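FG41 Malonate Semialdehyde Decarboxylase (Coryneform bacterium, PDB 3MLC) is a small alpha/beta protein of the tautomerase family, related to macrophage migration inhibitory factor, whose chains assemble in threes. Local coordinates at residues 3-8 / 66-71; 21-26 / 86-91; 59-64 / 99-104. All coordinates share one frame; numbering follows the deposited sequence.

Interaction 1: residues 3-8 / 66-71; sequences IRIDLT and VIIHVF
The two inner strands of the four-stranded mixed sheet of the tautomerase fold pair here, 3-8 running antiparallel to 66-71 with their axes 4.7 Å apart. Arg4 with His69 and Asp6 with Ile67 are the hydrogen-bonded pairs. Arg4 N to His69 O is nearly straight (3.0 Å, 173°), while Asp6 N reaches Ile67 O at 2.7 Å. Between them, Ile5 and Ile68 form a non-hydrogen-bonded pair.

The face bearing Ile3, Ile5, Ile68 and Val70 is wholly aliphatic, as suits a surface lying against helix 14-31; these beta-branched residues also favour extended backbone. Ile3 lies alongside Val70: its CG1 stands beside the backbone N (chi1 -42°), and CD1 comes to 3.7 Å from Val70 CG1. Ile3 CG2 meets Ile68 CG2 at 3.9 Å.

The face of Arg4, Asp6, Ile67 and His69 serves the trimer. Asp6 OD2 makes a salt bridge to Arg4 of the second subunit and OD1 a hydrogen bond to His45 of its own chain, while Arg4 NH1 makes the matching salt bridge to Asp6 of the third subunit. The extended Arg4 chain brings CD to 3.5 Å from Phe71 CE2, its guanidinium turned 84° from the Phe71 ring and NE 3.7 Å from that same CE2.

Interaction 2: residues 21-26 / 86-91; sequences DAVHDA and AAITES
The first torsions of Val23 and Ile88 turn one methyl of each toward the other. In Val23, CG1 is anti to the backbone N (chi1 169°), which sets CG2 beside that nitrogen; in Ile88 it is CG2 that stands anti to the backbone N, with CG1 beside the backbone N (chi1 -57°). The Val23 and Ile88 CG2 methyls thus touch at 3.9 Å, and the two side chains meet at a slant, branch against branch. Both also rest on Ile68 of strand 66-73, closing the side of the helix pair that faces the sheet.

Helices 14-31 and 78-92 lie side by side on that sheet, running roughly antiparallel, with 144° between the directions of the two segments. Their axes come within 8.4 Å, and small residues make this separation possible. Ala26 CB points at the other helix and meets backbone as much as side chain: it is 3.7 Å from Ile88 N and equally far from Ala87 C, and has Ala87 CB beside it at 3.9 Å. One turn earlier, Ala22 CB approaches Ser91 O at 3.5 Å. Ser91, also small, points its CB at helix 14-31, and its hydroxyl, turned back beside its own backbone N, comes to 3.8 Å from Ala26 CB.

Serine fits this partly exposed position because it is scarcely larger than alanine and its OG can turn back along its own helix toward Ala87 O, a weak bond at most, while its CB packs on Ala22. The contact is therefore held by van der Waals fit between methyl groups and backbone. It is graded in character, from the branched aliphatic pair against the sheet to alanine and serine farther out, and its closeness depends on short side chains and not on polar bonds between these two segments.

Interaction 3: residues 59-64 / 99-104; sequences FQRSPS and GSDVFI
Residues 59-62 of the loop run extended over the turn that leads into strand 102-109 before the chain bends at Pro63 and Ser64; the end-to-end directions of the two touching parts are 69° apart, and they come nearest at Arg61 and Asp101, whose CA atoms are 5.4 Å apart.

Asp101 suits this place because one carboxylate can grip both backbone and hydroxyl of the loop. Its CG stands beside its own backbone N, directing the carboxylate at Ser62. Ser62 N bonds to Asp101 OD1 at 3.0 Å on the syn side, about 30° out of the carboxylate plane. Ser100 OG, at 3.2 Å, comes to the same OD1 from the opposite face, so two donors pin that oxygen. Ser62 OG donates to OD2; the modelled 2.5 Å is very short, and its exact length is doubtful. The same OG accepts from Ser64 N at 3.2 Å, an ST turn that fixes the bend of the loop just beside the carboxylate.

Arg61 carries the other half of the contact. Its extended chain runs past Ser100 O, with CD 3.4 Å from that oxygen, and NH1 makes a weak bond to it (2.6 Å, strongly bent at 127°). Firmer partners lie outside: NE bonds to Glu53 O and NH2 to Phe116 O of the second subunit. Phe59 lays its ring edge over the guanidinium of Arg61, CE2 3.7 Å above its centre, an aromatic rim against the flat face and not a cation-pi stack.

Beyond the turn, Val102 packs on Thr89 and Leu92 of helix 78-92, and Phe103 lies against Ile67 of strand 66-73 and stacks with Phe39 of the second subunit. Ile104 pairs antiparallel with a strand of that subunit, carrying the sheet across the interface.

Segment 66-71 of strand 66-73 ties the three contacts together. From interaction 1, Ile68 CD1 reaches into interaction 2, lying 3.8 Å from Val23 CG2 and 3.9 Å from Ile88 CG2, so sheet and helix pair share one aliphatic core. Along the edge away from strand 2-8, the strand meets interaction 3: Ile68 N lies 2.8 Å from Phe103 O, a probable hydrogen bond. Interactions 2 and 3 approach where Ile88 CD1 lies 4.2 Å from Ile104 CD1. The side chains of Phe71 in interaction 1 and Val23 in interaction 2 are about 7 Å and about 12 Å from the bound 3-chloro-3-oxopropanoic acid, and neither touches it. All three contacts also touch the second subunit.

Interaction 1: residues 3-8 / 66-71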
loop_
_atom_site.group_PDB
_atom_site.type_symbol
_atom_site.label_atom_id
_atom_site.label_comp_id
_atom_site.label_asym_id
_atom_site.label_seq_id
_atom_site.Cartn_x
_atom_site.Cartn_y
_atom_site.Cartn_z
ATOM N N ILE A 3 -1.181 -9.275 -1.916
ATOM C CA ILE A 3 -0.801 -9.292 -0.513
ATOM C C ILE A 3 0.533 -8.601 -0.310
ATOM O O ILE A 3 1.525 -8.939 -0.954
ATOM C CB ILE A 3 -0.727 -10.754 0.104
ATOM C CG1 ILE A 3 -1.889 -11.641 -0.359
ATOM C CG2 ILE A 3 -0.625 -10.724 1.629
ATOM C CD1 ILE A 3 -3.276 -11.023 -0.187
ATOM N N ARG A 4 0.544 -7.635 0.607
ATOM C CA ARG A 4 1.777 -7.013 1.021
ATOM C C ARG A 4 2.093 -7.502 2.413
ATOM O O ARG A 4 1.337 -7.266 3.362
ATOM C CB ARG A 4 1.669 -5.476 0.970
ATOM C CG ARG A 4 1.592 -4.940 -0.435
ATOM C CD ARG A 4 1.183 -3.481 -0.479
ATOM N NE ARG A 4 0.955 -3.051 -1.860
ATOM C CZ ARG A 4 1.874 -2.474 -2.646
ATOM N NH1 ARG A 4 3.095 -2.249 -2.168
ATOM N NH2 ARG A 4 1.571 -2.127 -3.918
ATOM N N ILE A 5 3.197 -8.224 2.533
ATOM C CA ILE A 5 3.620 -8.732 3.826
ATOM C C ILE A 5 4.816 -7.907 4.241
ATOM O O ILE A 5 5.875 -7.968 3.611
ATOM C CB ILE A 5 4.010 -10.244 3.770
ATOM C CG1 ILE A 5 2.793 -11.100 3.382
ATOM C CG2 ILE A 5 4.624 -10.699 5.112
ATOM C CD1 ILE A 5 3.115 -12.314 2.517
ATOM N N ASP A 6 4.666 -7.137 5.304
ATOM C CA ASP A 6 5.792 -6.369 5.799
ATOM C C ASP A 6 6.234 -6.919 7.133
ATOM O O ASP A 6 5.442 -7.028 8.063
ATOM C CB ASP A 6 5.454 -4.884 5.897
ATOM C CG ASP A 6 5.415 -4.210 4.548
ATOM O OD1 ASP A 6 6.354 -3.444 4.222
ATOM O OD2 ASP A 6 4.429 -4.419 3.823
ATOM N N LEU A 7 7.507 -7.291 7.213
ATOM C CA LEU A 7 8.048 -7.947 8.391
ATOM C C LEU A 7 9.440 -7.408 8.723
ATOM O O LEU A 7 9.949 -6.506 8.053
ATOM C CB LEU A 7 8.025 -9.486 8.238
ATOM C CG LEU A 7 8.708 -10.230 7.082
ATOM C CD1 LEU A 7 8.538 -11.709 7.285
ATOM C CD2 LEU A 7 8.127 -9.861 5.747
ATOM N N THR A 8 10.040 -7.937 9.782
ATOM C CA THR A 8 11.336 -7.439 10.243
ATOM C C THR A 8 12.475 -8.333 9.732
ATOM O O THR A 8 12.239 -9.485 9.374
ATOM C CB THR A 8 11.368 -7.255 11.775
ATOM O OG1 THR A 8 11.158 -8.513 12.401
ATOM C CG2 THR A 8 10.284 -6.280 12.248
ATOM N N VAL A 66 4.746 -9.113 12.090
ATOM C CA VAL A 66 4.415 -9.381 10.699
ATOM C C VAL A 66 3.110 -8.655 10.392
ATOM O O VAL A 66 2.094 -8.944 10.989
ATOM C CB VAL A 66 4.238 -10.901 10.425
ATOM C CG1 VAL A 66 3.947 -11.184 8.935
ATOM C CG2 VAL A 66 5.460 -11.660 10.888
ATOM N N ILE A 67 3.158 -7.709 9.454
ATOM C CA ILE A 67 1.975 -6.981 9.029
ATOM C C ILE A 67 1.572 -7.478 7.658
ATOM O O ILE A 67 2.389 -7.512 6.738
ATOM C CB ILE A 67 2.181 -5.420 9.025
ATOM C CG1 ILE A 67 2.600 -4.932 10.421
ATOM C CG2 ILE A 67 0.912 -4.704 8.550
ATOM C CD1 ILE A 67 2.595 -3.430 10.578
ATOM N N ILE A 68 0.295 -7.838 7.531
ATOM C CA ILE A 68 -0.238 -8.480 6.342
ATOM C C ILE A 68 -1.414 -7.646 5.853
ATOM O O ILE A 68 -2.384 -7.484 6.551
ATOM C CB ILE A 68 -0.675 -9.950 6.647
ATOM C CG1 ILE A 68 0.527 -10.808 7.041
ATOM C CG2 ILE A 68 -1.427 -10.572 5.469
ATOM C CD1 ILE A 68 0.193 -11.984 7.964
ATOM N N HIS A 69 -1.311 -7.099 4.652
ATOM C CA HIS A 69 -2.331 -6.187 4.143
ATOM C C HIS A 69 -2.851 -6.818 2.878
ATOM O O HIS A 69 -2.113 -6.968 1.918
ATOM C CB HIS A 69 -1.680 -4.841 3.829
ATOM C CG HIS A 69 -2.631 -3.706 3.616
ATOM N ND1 HIS A 69 -3.990 -3.867 3.396
ATOM C CD2 HIS A 69 -2.393 -2.377 3.522
ATOM C CE1 HIS A 69 -4.544 -2.684 3.210
ATOM N NE2 HIS A 69 -3.598 -1.764 3.284
ATOM N N VAL A 70 -4.124 -7.191 2.898
ATOM C CA VAL A 70 -4.766 -7.893 1.801
ATOM C C VAL A 70 -5.551 -6.903 0.930
ATOM O O VAL A 70 -6.496 -6.269 1.399
ATOM C CB VAL A 70 -5.753 -9.005 2.359
ATOM C CG1 VAL A 70 -6.443 -9.792 1.229
ATOM C CG2 VAL A 70 -5.034 -9.947 3.299
ATOM N N PHE A 71 -5.163 -6.774 -0.335
ATOM C CA PHE A 71 -5.953 -6.011 -1.302
ATOM C C PHE A 71 -6.768 -6.966 -2.177
ATOM O O PHE A 71 -6.214 -7.795 -2.924
ATOM C CB PHE A 71 -5.074 -5.102 -2.160
ATOM C CG PHE A 71 -4.273 -4.102 -1.370
ATOM C CD1 PHE A 71 -4.770 -2.820 -1.136
ATOM C CD2 PHE A 71 -3.025 -4.436 -0.872
ATOM C CE1 PHE A 71 -4.029 -1.880 -0.428
ATOM C CE2 PHE A 71 -2.268 -3.496 -0.151
ATOM C CZ PHE A 71 -2.768 -2.219 0.060
#

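Interaction 2: residues 21-26 / 86-91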
loop_
_atom_site.group_PDB
_atom_site.type_symbol
_atom_site.label_atom_id
_atom_site.label_comp_id
_atom_site.label_asym_id
_atom_site.label_seq_id
_atom_site.Cartn_x
_atom_site.Cartn_y
_atom_site.Cartn_z
ATOM N N ASP A 21 4.135 -18.614 2.083
ATOM C CA ASP A 21 3.421 -19.882 1.872
ATOM C C ASP A 21 2.186 -20.082 2.749
ATOM O O ASP A 21 1.114 -20.427 2.241
ATOM C CB ASP A 21 4.391 -21.058 2.028
ATOM C CG ASP A 21 5.425 -21.109 0.911
ATOM O OD1 ASP A 21 6.439 -21.798 1.090
ATOM O OD2 ASP A 21 5.238 -20.446 -0.138
ATOM N N ALA A 22 2.351 -19.870 4.055
ATOM C CA ALA A 22 1.273 -19.990 5.035
ATOM C C ALA A 22 0.109 -19.023 4.794
ATOM O O ALA A 22 -1.057 -19.441 4.783
ATOM C CB ALA A 22 1.834 -19.854 6.462
ATOM N N VAL A 23 0.424 -17.745 4.556
ATOM C CA VAL A 23 -0.584 -16.707 4.262
ATOM C C VAL A 23 -1.360 -17.109 3.028
ATOM O O VAL A 23 -2.569 -16.944 2.981
ATOM C CB VAL A 23 0.053 -15.270 4.070
ATOM C CG1 VAL A 23 -0.975 -14.249 3.498
ATOM C CG2 VAL A 23 0.644 -14.756 5.380
ATOM N N HIS A 24 -0.656 -17.674 2.050
ATOM C CA HIS A 24 -1.252 -18.072 0.782
ATOM C C HIS A 24 -2.071 -19.351 0.878
ATOM O O HIS A 24 -3.159 -19.445 0.297
ATOM C CB HIS A 24 -0.191 -18.227 -0.319
ATOM C CG HIS A 24 -0.770 -18.653 -1.636
ATOM N ND1 HIS A 24 -1.647 -17.860 -2.349
ATOM C CD2 HIS A 24 -0.622 -19.791 -2.354
ATOM C CE1 HIS A 24 -2.028 -18.501 -3.441
ATOM N NE2 HIS A 24 -1.405 -19.665 -3.478
ATOM N N ASP A 25 -1.535 -20.349 1.572
ATOM C CA ASP A 25 -2.286 -21.604 1.804
ATOM C C ASP A 25 -3.612 -21.275 2.467
ATOM O O ASP A 25 -4.642 -21.838 2.104
ATOM C CB ASP A 25 -1.512 -22.617 2.684
ATOM C CG ASP A 25 -0.206 -23.100 2.046
ATOM O OD1 ASP A 25 -0.148 -23.226 0.800
ATOM O OD2 ASP A 25 0.780 -23.354 2.807
ATOM N N ALA A 26 -3.568 -20.354 3.432
ATOM C CA ALA A 26 -4.734 -19.990 4.208
ATOM C C ALA A 26 -5.810 -19.299 3.350
ATOM O O ALA A 26 -6.993 -19.598 3.514
ATOM C CB ALA A 26 -4.346 -19.143 5.415
ATOM N N ALA A 86 -8.342 -15.893 11.134
ATOM C CA ALA A 86 -8.053 -17.083 11.964
ATOM C C ALA A 86 -7.125 -18.047 11.259
ATOM O O ALA A 86 -6.139 -18.486 11.851
ATOM C CB ALA A 86 -9.343 -17.802 12.374
ATOM N N ALA A 87 -7.446 -18.372 10.000
ATOM C CA ALA A 87 -6.654 -19.337 9.233
ATOM C C ALA A 87 -5.210 -18.881 9.036
ATOM O O ALA A 87 -4.298 -19.684 9.193
ATOM C CB ALA A 87 -7.307 -19.656 7.901
ATOM N N ILE A 88 -5.005 -17.594 8.735
ATOM C CA ILE A 88 -3.662 -17.040 8.596
ATOM C C ILE A 88 -2.868 -17.164 9.890
ATOM O O ILE A 88 -1.755 -17.629 9.874
ATOM C CB ILE A 88 -3.661 -15.549 8.107
ATOM C CG1 ILE A 88 -4.400 -15.396 6.771
ATOM C CG2 ILE A 88 -2.221 -15.008 8.011
ATOM C CD1 ILE A 88 -4.418 -13.961 6.228
ATOM N N THR A 89 -3.459 -16.758 11.009
ATOM C CA THR A 89 -2.787 -16.762 12.317
ATOM C C THR A 89 -2.431 -18.188 12.772
ATOM O O THR A 89 -1.314 -18.437 13.249
ATOM C CB THR A 89 -3.625 -15.993 13.374
ATOM O OG1 THR A 89 -3.933 -14.681 12.866
ATOM C CG2 THR A 89 -2.869 -15.813 14.670
ATOM N N GLU A 90 -3.368 -19.121 12.590
ATOM C CA GLU A 90 -3.103 -20.514 12.944
ATOM C C GLU A 90 -2.144 -21.182 11.943
ATOM O O GLU A 90 -1.361 -22.034 12.332
ATOM C CB GLU A 90 -4.411 -21.318 13.261
ATOM C CG GLU A 90 -5.419 -21.532 12.101
ATOM C CD GLU A 90 -6.933 -21.543 12.531
ATOM O OE1 GLU A 90 -7.782 -21.839 11.656
ATOM O OE2 GLU A 90 -7.295 -21.232 13.703
ATOM N N SER A 91 -2.159 -20.751 10.678
ATOM C CA SER A 91 -1.187 -21.218 9.675
ATOM C C SER A 91 0.242 -20.786 9.971
ATOM O O SER A 91 1.184 -21.428 9.495
ATOM C CB SER A 91 -1.540 -20.739 8.266
ATOM O OG SER A 91 -2.544 -21.552 7.680
#

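Interaction 3: residues 59-64 / 99-104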
loop_
_atom_site.group_PDB
_atom_site.type_symbol
_atom_site.label_atom_id
_atom_site.label_comp_id
_atom_site.label_asym_id
_atom_site.label_seq_id
_atom_site.Cartn_x
_atom_site.Cartn_y
_atom_site.Cartn_z
ATOM N N PHE A 59 -1.704 -6.424 25.754
ATOM C CA PHE A 59 -0.699 -7.442 25.449
ATOM C C PHE A 59 0.570 -6.775 24.909
ATOM O O PHE A 59 0.556 -5.586 24.550
ATOM C CB PHE A 59 -1.239 -8.513 24.482
ATOM C CG PHE A 59 -1.556 -8.005 23.098
ATOM C CD1 PHE A 59 -2.825 -7.508 22.792
ATOM C CD2 PHE A 59 -0.595 -8.058 22.082
ATOM C CE1 PHE A 59 -3.120 -7.057 21.496
ATOM C CE2 PHE A 59 -0.882 -7.602 20.800
ATOM C CZ PHE A 59 -2.143 -7.116 20.501
ATOM N N GLN A 60 1.676 -7.516 24.880
ATOM C CA GLN A 60 2.854 -7.009 24.191
ATOM C C GLN A 60 3.210 -7.915 23.010
ATOM O O GLN A 60 2.914 -9.114 22.995
ATOM C CB GLN A 60 4.054 -6.797 25.138
ATOM C CG GLN A 60 4.684 -5.352 25.125
ATOM C CD GLN A 60 5.216 -4.859 23.746
ATOM O OE1 GLN A 60 6.427 -4.638 23.576
ATOM N NE2 GLN A 60 4.308 -4.655 22.783
ATOM N N ARG A 61 3.818 -7.305 22.007
ATOM C CA ARG A 61 4.351 -8.021 20.872
ATOM C C ARG A 61 5.870 -8.156 21.042
ATOM O O ARG A 61 6.517 -7.369 21.762
ATOM C CB ARG A 61 4.010 -7.262 19.579
ATOM C CG ARG A 61 2.602 -6.648 19.533
ATOM C CD ARG A 61 2.235 -6.287 18.094
ATOM N NE ARG A 61 0.933 -5.623 17.966
ATOM C CZ ARG A 61 -0.165 -6.173 17.442
ATOM N NH1 ARG A 61 -0.156 -7.424 16.991
ATOM N NH2 ARG A 61 -1.295 -5.462 17.369
ATOM N N SER A 62 6.447 -9.171 20.405
ATOM C CA SER A 62 7.880 -9.143 20.171
ATOM C C SER A 62 8.163 -8.038 19.130
ATOM O O SER A 62 7.228 -7.539 18.476
ATOM C CB SER A 62 8.401 -10.515 19.735
ATOM O OG SER A 62 8.163 -10.776 18.367
ATOM N N PRO A 63 9.431 -7.591 19.019
ATOM C CA PRO A 63 9.757 -6.685 17.908
ATOM C C PRO A 63 9.655 -7.314 16.513
ATOM O O PRO A 63 9.744 -6.590 15.517
ATOM C CB PRO A 63 11.199 -6.243 18.212
ATOM C CG PRO A 63 11.739 -7.285 19.129
ATOM C CD PRO A 63 10.583 -7.812 19.917
ATOM N N SER A 64 9.469 -8.634 16.441
ATOM C CA SER A 64 9.388 -9.355 15.171
ATOM C C SER A 64 7.951 -9.415 14.637
ATOM O O SER A 64 7.392 -10.493 14.444
ATOM C CB SER A 64 9.936 -10.777 15.336
ATOM O OG SER A 64 11.288 -10.756 15.748
ATOM N N GLY A 99 0.923 -15.484 17.699
ATOM C CA GLY A 99 -0.359 -14.831 17.426
ATOM C C GLY A 99 -0.473 -13.385 17.864
ATOM O O GLY A 99 -1.360 -12.670 17.398
ATOM N N SER A 100 0.413 -12.957 18.764
ATOM C CA SER A 100 0.485 -11.558 19.185
ATOM C C SER A 100 1.193 -10.648 18.161
ATOM O O SER A 100 1.010 -9.426 18.173
ATOM C CB SER A 100 1.193 -11.447 20.539
ATOM O OG SER A 100 2.481 -12.039 20.513
ATOM N N ASP A 101 2.010 -11.249 17.301
ATOM C CA ASP A 101 2.828 -10.508 16.345
ATOM C C ASP A 101 2.217 -10.444 14.939
ATOM O O ASP A 101 2.905 -10.103 13.985
ATOM C CB ASP A 101 4.238 -11.114 16.275
ATOM C CG ASP A 101 4.960 -11.103 17.609
ATOM O OD1 ASP A 101 4.487 -10.440 18.554
ATOM O OD2 ASP A 101 6.015 -11.765 17.709
ATOM N N VAL A 102 0.938 -10.785 14.811
ATOM C CA VAL A 102 0.273 -10.762 13.511
ATOM C C VAL A 102 -0.743 -9.608 13.473
ATOM O O VAL A 102 -1.617 -9.510 14.342
ATOM C CB VAL A 102 -0.412 -12.124 13.201
ATOM C CG1 VAL A 102 -1.154 -12.092 11.855
ATOM C CG2 VAL A 102 0.611 -13.268 13.225
ATOM N N PHE A 103 -0.596 -8.725 12.486
ATOM C CA PHE A 103 -1.547 -7.644 12.234
ATOM C C PHE A 103 -2.044 -7.808 10.793
ATOM O O PHE A 103 -1.253 -7.920 9.867
ATOM C CB PHE A 103 -0.870 -6.280 12.439
ATOM C CG PHE A 103 -1.797 -5.081 12.264
ATOM C CD1 PHE A 103 -2.414 -4.493 13.372
ATOM C CD2 PHE A 103 -2.030 -4.526 11.001
ATOM C CE1 PHE A 103 -3.251 -3.380 13.222
ATOM C CE2 PHE A 103 -2.875 -3.415 10.840
ATOM C CZ PHE A 103 -3.476 -2.840 11.958
ATOM N N ILE A 104 -3.360 -7.874 10.621
ATOM C CA ILE A 104 -3.931 -8.025 9.289
ATOM C C ILE A 104 -4.939 -6.920 9.033
ATOM O O ILE A 104 -5.664 -6.492 9.937
ATOM C CB ILE A 104 -4.604 -9.416 9.031
ATOM C CG1 ILE A 104 -3.831 -10.572 9.688
ATOM C CG2 ILE A 104 -4.747 -9.690 7.505
ATOM C CD1 ILE A 104 -4.666 -11.837 9.854
#